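Local coordinates for putative hydrolase (Bacteroides ovatus, PDB 4HBS), which is of unknown function but is probably a hydrolase, folded as a five-bladed beta-propeller of antiparallel sheets, at residues L43-L48 against P397-V402; D59-T64 against S374-C379. All blocks are in the same frame, centred on the assembly; numbering follows the deposited sequence.

How the interactions relate
Both contacts are buried, and both involve the sheet in which strands 399-403 and 371-377 are neighbours. Interaction 1 lies farther out, about 14 Å from the centre of the chain to its own centre, and sets a short helix against the first of these strands. Interaction 2, about 6 Å from that centre, sets the second strand against an adjoining blade. Pro397 CG lies 3.7 Å from Val61 CG2, a direct packing link between the two. In each, an asparagine amide takes up a backbone N-H of the other segment, and each has a bridging water. Interaction 1 adds aromatic packing of Tyr45 on Phe399, whereas interaction 2 has little beyond its polar bonds except Val61.

Interaction 1 (L43-L48 against P397-V402); sequences LKYNAL and PYFYRV
Asn46 meets Phe399 through its amide: OD1 accepts from Phe399 N at 2.7 Å, in the carbonyl plane and almost dead straight (175°). The other half of the same amide works through a water, which accepts from Asn46 ND2 at 2.9 Å and donates to Phe399 O at 2.7 Å. The backbone N-H and C=O of one residue are therefore both served, and the amide is held against rotation. Its chi1 of -71° sets CG anti to the carbonyl carbon, letting the group reach across to the strand. ND2 also lies at the edge of the Tyr398 ring, 3.7 Å from CD1, with amide and ring nearly perpendicular.

From the preceding residue of the helix, Tyr45 CB sits over the face of the Phe399 ring, 3.6 Å from CG, and the edge of the Tyr45 ring is turned toward that ring's face, an edge-to-face pair with planes at 61°. Arg401 NH2 comes within 3.7 Å of Tyr45 CE1. Farther out, Glu106 and Gln102 bind Tyr45 OH, while Asp42 and Glu370 hold the Arg401 guanidinium by salt bridges. Helix 43-48 takes over where strand 38-42 ends, beside the C-terminal strand 399-403: this joining of chain ends in one blade is the ring closure typical of beta-propellers.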
ATOM      1  N   LEU A  43     -16.568  -5.167  -6.636  1.00 45.86           N
ATOM      2  CA  LEU A  43     -17.510  -4.051  -6.526  1.00 44.86           C
ATOM      3  C   LEU A  43     -17.930  -3.827  -5.082  1.00 51.02           C
ATOM      4  O   LEU A  43     -18.313  -2.703  -4.748  1.00 51.64           O
ATOM      5  CB  LEU A  43     -18.735  -4.248  -7.413  1.00 45.14           C
ATOM      6  CG  LEU A  43     -18.485  -4.594  -8.898  1.00 48.26           C
ATOM      7  CD1 LEU A  43     -19.787  -4.631  -9.649  1.00 49.27           C
ATOM      8  CD2 LEU A  43     -17.528  -3.613  -9.562  1.00 45.65           C
ATOM      9  N   LYS A  44     -17.837  -4.874  -4.215  1.00 47.28           N
ATOM     10  CA  LYS A  44     -18.160  -4.762  -2.779  1.00 46.92           C
ATOM     11  C   LYS A  44     -17.184  -3.812  -2.107  1.00 50.21           C
ATOM     12  O   LYS A  44     -17.603  -2.945  -1.338  1.00 51.28           O
ATOM     13  CB  LYS A  44     -18.080  -6.149  -2.102  1.00 49.37           C
ATOM     14  CG  LYS A  44     -18.675  -6.250  -0.713  1.00 45.53           C
ATOM     15  CD  LYS A  44     -18.467  -7.661  -0.145  1.00 43.74           C
ATOM     16  CE  LYS A  44     -19.737  -8.305   0.344  1.00 59.88           C
ATOM     17  NZ  LYS A  44     -20.128  -7.851   1.710  1.00 73.08           N
ATOM     18  N   TYR A  45     -15.865  -3.980  -2.396  1.00 44.06           N
ATOM     19  CA  TYR A  45     -14.820  -3.138  -1.810  1.00 41.02           C
ATOM     20  C   TYR A  45     -14.815  -1.788  -2.473  1.00 44.67           C
ATOM     21  O   TYR A  45     -14.739  -0.802  -1.769  1.00 45.37           O
ATOM     22  CB  TYR A  45     -13.442  -3.807  -1.837  1.00 40.02           C
ATOM     23  CG  TYR A  45     -13.247  -4.648  -0.599  1.00 41.20           C
ATOM     24  CD1 TYR A  45     -13.986  -5.809  -0.404  1.00 43.21           C
ATOM     25  CD2 TYR A  45     -12.473  -4.190   0.460  1.00 42.03           C
ATOM     26  CE1 TYR A  45     -13.904  -6.529   0.785  1.00 43.78           C
ATOM     27  CE2 TYR A  45     -12.404  -4.886   1.664  1.00 44.11           C
ATOM     28  CZ  TYR A  45     -13.142  -6.045   1.836  1.00 50.20           C
ATOM     29  OH  TYR A  45     -13.081  -6.705   3.048  1.00 47.61           O
ATOM     30  N   ASN A  46     -14.999  -1.705  -3.794  1.00 40.66           N
ATOM     31  CA  ASN A  46     -15.107  -0.401  -4.457  1.00 39.61           C
ATOM     32  C   ASN A  46     -16.239   0.423  -3.807  1.00 45.14           C
ATOM     33  O   ASN A  46     -16.073   1.624  -3.630  1.00 44.69           O
ATOM     34  CB  ASN A  46     -15.357  -0.558  -5.964  1.00 36.98           C
ATOM     35  CG  ASN A  46     -14.159  -1.061  -6.723  1.00 54.55           C
ATOM     36  OD1 ASN A  46     -13.119  -1.373  -6.145  1.00 53.33           O
ATOM     37  ND2 ASN A  46     -14.264  -1.160  -8.040  1.00 42.51           N
ATOM     38  N   ALA A  47     -17.352  -0.241  -3.380  1.00 42.67           N
ATOM     39  CA  ALA A  47     -18.480   0.426  -2.715  1.00 42.51           C
ATOM     40  C   ALA A  47     -18.114   0.825  -1.307  1.00 46.76           C
ATOM     41  O   ALA A  47     -18.476   1.927  -0.886  1.00 47.59           O
ATOM     42  CB  ALA A  47     -19.701  -0.475  -2.692  1.00 44.09           C
ATOM     43  N   LEU A  48     -17.376  -0.036  -0.574  1.00 42.45           N
ATOM     44  CA  LEU A  48     -16.944   0.297   0.785  1.00 42.45           C
ATOM     45  C   LEU A  48     -16.144   1.600   0.821  1.00 47.56           C
ATOM     46  O   LEU A  48     -16.352   2.402   1.727  1.00 49.83           O
ATOM     47  CB  LEU A  48     -16.097  -0.826   1.405  1.00 42.25           C
ATOM     48  CG  LEU A  48     -16.850  -1.987   2.007  1.00 47.54           C
ATOM     49  CD1 LEU A  48     -15.884  -3.108   2.364  1.00 47.28           C
ATOM     50  CD2 LEU A  48     -17.668  -1.550   3.243  1.00 50.01           C
ATOM     51  N   PRO A 397      -8.963   4.176  -3.930  1.00 40.63           N
ATOM     52  CA  PRO A 397      -8.550   2.868  -4.417  1.00 39.37           C
ATOM     53  C   PRO A 397      -9.645   2.138  -5.155  1.00 40.55           C
ATOM     54  O   PRO A 397     -10.821   2.347  -4.905  1.00 40.02           O
ATOM     55  CB  PRO A 397      -8.147   2.122  -3.145  1.00 41.58           C
ATOM     56  CG  PRO A 397      -8.905   2.761  -2.070  1.00 46.40           C
ATOM     57  CD  PRO A 397      -9.182   4.163  -2.468  1.00 41.93           C
ATOM     58  N   TYR A 398      -9.241   1.303  -6.084  1.00 36.27           N
ATOM     59  CA  TYR A 398     -10.127   0.427  -6.836  1.00 36.19           C
ATOM     60  C   TYR A 398      -9.581  -0.965  -6.593  1.00 40.48           C
ATOM     61  O   TYR A 398      -8.362  -1.130  -6.602  1.00 39.65           O
ATOM     62  CB  TYR A 398     -10.165   0.829  -8.309  1.00 36.32           C
ATOM     63  CG  TYR A 398     -11.018   2.054  -8.533  1.00 36.91           C
ATOM     64  CD1 TYR A 398     -12.407   1.990  -8.428  1.00 38.89           C
ATOM     65  CD2 TYR A 398     -10.444   3.291  -8.815  1.00 37.00           C
ATOM     66  CE1 TYR A 398     -13.206   3.110  -8.655  1.00 37.85           C
ATOM     67  CE2 TYR A 398     -11.235   4.424  -9.031  1.00 37.87           C
ATOM     68  CZ  TYR A 398     -12.617   4.319  -8.975  1.00 45.37           C
ATOM     69  OH  TYR A 398     -13.415   5.415  -9.172  1.00 48.23           O
ATOM     70  N   PHE A 399     -10.452  -1.929  -6.262  1.00 37.16           N
ATOM     71  CA  PHE A 399     -10.041  -3.272  -5.883  1.00 37.39           C
ATOM     72  C   PHE A 399     -10.278  -4.324  -6.983  1.00 41.48           C
ATOM     73  O   PHE A 399     -11.241  -4.238  -7.754  1.00 40.06           O
ATOM     74  CB  PHE A 399     -10.775  -3.668  -4.604  1.00 39.69           C
ATOM     75  CG  PHE A 399     -10.417  -2.764  -3.452  1.00 40.70           C
ATOM     76  CD1 PHE A 399     -11.046  -1.532  -3.290  1.00 42.49           C
ATOM     77  CD2 PHE A 399      -9.393  -3.099  -2.577  1.00 42.67           C
ATOM     78  CE1 PHE A 399     -10.721  -0.698  -2.228  1.00 42.34           C
ATOM     79  CE2 PHE A 399      -9.049  -2.246  -1.527  1.00 44.80           C
ATOM     80  CZ  PHE A 399      -9.725  -1.057  -1.357  1.00 42.30           C
ATOM     81  N   TYR A 400      -9.368  -5.317  -7.041  1.00 39.24           N
ATOM     82  CA  TYR A 400      -9.419  -6.438  -7.987  1.00 39.94           C
ATOM     83  C   TYR A 400      -9.102  -7.742  -7.279  1.00 43.70           C
ATOM     84  O   TYR A 400      -8.378  -7.732  -6.301  1.00 43.37           O
ATOM     85  CB  TYR A 400      -8.401  -6.244  -9.142  1.00 40.71           C
ATOM     86  CG  TYR A 400      -8.573  -4.940  -9.876  1.00 41.81           C
ATOM     87  CD1 TYR A 400      -8.041  -3.759  -9.368  1.00 42.88           C
ATOM     88  CD2 TYR A 400      -9.304  -4.874 -11.055  1.00 42.64           C
ATOM     89  CE1 TYR A 400      -8.236  -2.545 -10.013  1.00 43.58           C
ATOM     90  CE2 TYR A 400      -9.529  -3.657 -11.697  1.00 42.97           C
ATOM     91  CZ  TYR A 400      -8.986  -2.496 -11.177  1.00 50.32           C
ATOM     92  OH  TYR A 400      -9.233  -1.297 -11.797  1.00 53.21           O
ATOM     93  N   ARG A 401      -9.614  -8.858  -7.785  1.00 40.53           N
ATOM     94  CA  ARG A 401      -9.298 -10.201  -7.281  1.00 40.46           C
ATOM     95  C   ARG A 401      -8.845 -11.037  -8.471  1.00 44.92           C
ATOM     96  O   ARG A 401      -9.480 -10.970  -9.532  1.00 45.09           O
ATOM     97  CB  ARG A 401     -10.490 -10.849  -6.580  1.00 38.91           C
ATOM     98  CG  ARG A 401     -11.053 -10.009  -5.448  1.00 44.50           C
ATOM     99  CD  ARG A 401     -11.384 -10.807  -4.206  1.00 48.65           C
ATOM    100  NE  ARG A 401     -11.798  -9.910  -3.122  1.00 50.49           N
ATOM    101  CZ  ARG A 401     -11.779 -10.197  -1.819  1.00 65.11           C
ATOM    102  NH1 ARG A 401     -11.370 -11.392  -1.395  1.00 55.45           N
ATOM    103  NH2 ARG A 401     -12.173  -9.293  -0.929  1.00 49.94           N
ATOM    104  N   VAL A 402      -7.715 -11.746  -8.333  1.00 40.54           N
ATOM    105  CA  VAL A 402      -7.170 -12.600  -9.383  1.00 40.54           C
ATOM    106  C   VAL A 402      -7.265 -14.023  -8.889  1.00 47.93           C
ATOM    107  O   VAL A 402      -6.635 -14.363  -7.885  1.00 46.51           O
ATOM    108  CB  VAL A 402      -5.710 -12.233  -9.772  1.00 43.15           C
ATOM    109  CG1 VAL A 402      -5.262 -13.001 -11.010  1.00 43.23           C
ATOM    110  CG2 VAL A 402      -5.552 -10.732  -9.992  1.00 41.82           C
TER
HETATM  111  O   HOH W   1     -12.245  -2.541  -9.637  1.00 34.74           O

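Interaction 2 (D59-T64 against S374-C379)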
ATOM      1  N   ASP A  59      -4.807   7.609  -0.841  1.00 40.26           N
ATOM      2  CA  ASP A  59      -3.556   7.096  -1.392  1.00 39.94           C
ATOM      3  C   ASP A  59      -2.963   6.088  -0.423  1.00 43.54           C
ATOM      4  O   ASP A  59      -3.378   6.047   0.739  1.00 42.22           O
ATOM      5  CB  ASP A  59      -2.676   8.336  -1.461  1.00 42.47           C
ATOM      6  CG  ASP A  59      -1.462   8.364  -2.327  1.00 61.32           C
ATOM      7  OD1 ASP A  59      -1.627   8.528  -3.538  1.00 61.57           O
ATOM      8  OD2 ASP A  59      -0.330   8.504  -1.767  1.00 71.13           O
ATOM      9  N   GLY A  60      -1.971   5.326  -0.871  1.00 40.68           N
ATOM     10  CA  GLY A  60      -1.352   4.284  -0.058  1.00 40.43           C
ATOM     11  C   GLY A  60      -2.250   3.067  -0.054  1.00 43.74           C
ATOM     12  O   GLY A  60      -2.310   2.347  -1.051  1.00 43.32           O
ATOM     13  N   VAL A  61      -3.034   2.890   1.024  1.00 40.29           N
ATOM     14  CA  VAL A  61      -4.007   1.798   1.158  1.00 40.50           C
ATOM     15  C   VAL A  61      -3.217   0.504   1.353  1.00 45.11           C
ATOM     16  O   VAL A  61      -2.939  -0.218   0.398  1.00 44.21           O
ATOM     17  CB  VAL A  61      -5.028   1.737  -0.039  1.00 43.42           C
ATOM     18  CG1 VAL A  61      -6.151   0.754   0.242  1.00 42.84           C
ATOM     19  CG2 VAL A  61      -5.612   3.123  -0.337  1.00 42.93           C
ATOM     20  N   PHE A  62      -2.791   0.275   2.601  1.00 43.07           N
ATOM     21  CA  PHE A  62      -2.001  -0.888   3.022  1.00 43.15           C
ATOM     22  C   PHE A  62      -2.729  -1.620   4.124  1.00 46.13           C
ATOM     23  O   PHE A  62      -3.032  -1.004   5.137  1.00 45.70           O
ATOM     24  CB  PHE A  62      -0.640  -0.441   3.558  1.00 45.27           C
ATOM     25  CG  PHE A  62       0.286   0.275   2.609  1.00 47.27           C
ATOM     26  CD1 PHE A  62       0.096   1.620   2.308  1.00 50.39           C
ATOM     27  CD2 PHE A  62       1.464  -0.324   2.188  1.00 50.88           C
ATOM     28  CE1 PHE A  62       0.989   2.300   1.479  1.00 51.27           C
ATOM     29  CE2 PHE A  62       2.370   0.365   1.381  1.00 54.02           C
ATOM     30  CZ  PHE A  62       2.115   1.668   1.015  1.00 51.32           C
ATOM     31  N   THR A  63      -2.961  -2.936   3.969  1.00 42.95           N
ATOM     32  CA  THR A  63      -3.628  -3.749   4.987  1.00 42.80           C
ATOM     33  C   THR A  63      -2.621  -4.565   5.787  1.00 48.59           C
ATOM     34  O   THR A  63      -1.499  -4.822   5.335  1.00 48.48           O
ATOM     35  CB  THR A  63      -4.645  -4.677   4.373  1.00 43.95           C
ATOM     36  OG1 THR A  63      -4.014  -5.407   3.340  1.00 49.16           O
ATOM     37  CG2 THR A  63      -5.823  -3.957   3.841  1.00 38.85           C
ATOM     38  N   THR A  64      -3.044  -4.976   6.981  1.00 46.04           N
ATOM     39  CA  THR A  64      -2.275  -5.806   7.890  1.00 46.44           C
ATOM     40  C   THR A  64      -3.271  -6.523   8.759  1.00 51.66           C
ATOM     41  O   THR A  64      -3.853  -5.900   9.656  1.00 51.93           O
ATOM     42  CB  THR A  64      -1.279  -4.956   8.713  1.00 54.45           C
ATOM     43  OG1 THR A  64      -0.221  -4.528   7.865  1.00 58.38           O
ATOM     44  CG2 THR A  64      -0.680  -5.715   9.908  1.00 52.96           C
ATOM     45  N   SER A 374      -5.163  -3.722  -5.041  1.00 44.52           N
ATOM     46  CA  SER A 374      -5.799  -2.410  -5.001  1.00 43.27           C
ATOM     47  C   SER A 374      -4.877  -1.398  -5.633  1.00 48.01           C
ATOM     48  O   SER A 374      -3.670  -1.472  -5.426  1.00 48.16           O
ATOM     49  CB  SER A 374      -6.139  -2.003  -3.567  1.00 45.27           C
ATOM     50  OG  SER A 374      -5.036  -1.462  -2.859  1.00 47.21           O
ATOM     51  N   THR A 375      -5.433  -0.454  -6.398  1.00 44.26           N
ATOM     52  CA  THR A 375      -4.662   0.599  -7.043  1.00 43.02           C
ATOM     53  C   THR A 375      -4.859   1.916  -6.332  1.00 47.66           C
ATOM     54  O   THR A 375      -5.599   2.007  -5.364  1.00 48.18           O
ATOM     55  CB  THR A 375      -5.133   0.767  -8.485  1.00 48.84           C
ATOM     56  OG1 THR A 375      -6.493   1.217  -8.498  1.00 48.24           O
ATOM     57  CG2 THR A 375      -4.969  -0.474  -9.298  1.00 47.97           C
ATOM     58  N   ASN A 376      -4.135   2.917  -6.791  1.00 43.56           N
ATOM     59  CA  ASN A 376      -4.283   4.323  -6.462  1.00 42.22           C
ATOM     60  C   ASN A 376      -4.312   4.998  -7.809  1.00 46.16           C
ATOM     61  O   ASN A 376      -3.578   4.548  -8.687  1.00 44.57           O
ATOM     62  CB  ASN A 376      -3.125   4.860  -5.606  1.00 38.88           C
ATOM     63  CG  ASN A 376      -3.007   4.412  -4.169  1.00 55.68           C
ATOM     64  OD1 ASN A 376      -2.036   4.788  -3.503  1.00 50.57           O
ATOM     65  ND2 ASN A 376      -3.956   3.645  -3.612  1.00 44.81           N
ATOM     66  N   THR A 377      -5.164   6.024  -8.012  1.00 43.77           N
ATOM     67  CA  THR A 377      -5.227   6.739  -9.287  1.00 43.39           C
ATOM     68  C   THR A 377      -5.195   8.216  -9.023  1.00 47.33           C
ATOM     69  O   THR A 377      -5.419   8.652  -7.902  1.00 47.75           O
ATOM     70  CB  THR A 377      -6.406   6.288 -10.144  1.00 51.40           C
ATOM     71  OG1 THR A 377      -7.542   6.074  -9.311  1.00 53.04           O
ATOM     72  CG2 THR A 377      -6.083   5.017 -10.909  1.00 49.09           C
ATOM     73  N   ASP A 378      -4.879   8.971 -10.072  1.00 43.66           N
ATOM     74  CA  ASP A 378      -4.584  10.411 -10.108  1.00 43.02           C
ATOM     75  C   ASP A 378      -5.251  11.089 -11.281  1.00 48.07           C
ATOM     76  O   ASP A 378      -5.279  10.487 -12.355  1.00 47.62           O
ATOM     77  CB  ASP A 378      -3.055  10.499 -10.426  1.00 44.84           C
ATOM     78  CG  ASP A 378      -2.125  11.214  -9.518  1.00 60.81           C
ATOM     79  OD1 ASP A 378      -2.429  11.313  -8.319  1.00 65.53           O
ATOM     80  OD2 ASP A 378      -1.013  11.535  -9.966  1.00 64.84           O
ATOM     81  N   CYS A 379      -5.601  12.383 -11.171  1.00 44.89           N
ATOM     82  CA  CYS A 379      -6.001  13.180 -12.349  1.00 44.50           C
ATOM     83  C   CYS A 379      -4.909  14.258 -12.518  1.00 47.12           C
ATOM     84  O   CYS A 379      -4.238  14.599 -11.535  1.00 45.57           O
ATOM     85  CB  CYS A 379      -7.402  13.763 -12.223  1.00 45.00           C
ATOM     86  SG  CYS A 379      -7.680  14.722 -10.730  1.00 49.09           S
TER
HETATM   87  O   HOH W   2      -3.030   0.624  -3.005  1.00 41.11           O
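Gly60 and Asn376 meet where strands 60-64 and 374-377 run nearly antiparallel (163°) with their axes 7.5 Å apart, too far for the backbones to pair directly. The Asn376 side chain bridges the distance. Its OD1 accepts from Gly60 N at 2.7 Å in a bent bond (136° at the hydrogen), the donor tilted out of the carbonyl plane, while ND2 makes a weak bond of 3.3 Å to Gly60 O. ND2 also turns back to its own strand, donating to Thr375 O at 2.9 Å from above that carbonyl's plane. With chi1 at -71°, CG stands beside the backbone N and the amide projects at Gly60. Cut back to alanine, this position would probably leave Gly60 N without its acceptor and the two strands without their direct polar link.

These strands belong to different sheets of the propeller: 60-65 is an outermost strand of its four-stranded sheet, paired with 71-75, and it carries a G1 beta bulge in which Val61 and Phe62 both face Ser74. Val61 slides past the amide of Asn376, its CG2 3.7 Å from ND2, and its CG1 lies 4.0 Å from Ser374 OG. A water spans the interface beside it, donating to Gly60 O at 2.7 Å and lying 2.9 Å from Ser374 OG, to which it is also hydrogen-bonded. That hydroxyl has a second partner in His362, and Asp59 OD1 is taken by Tyr357.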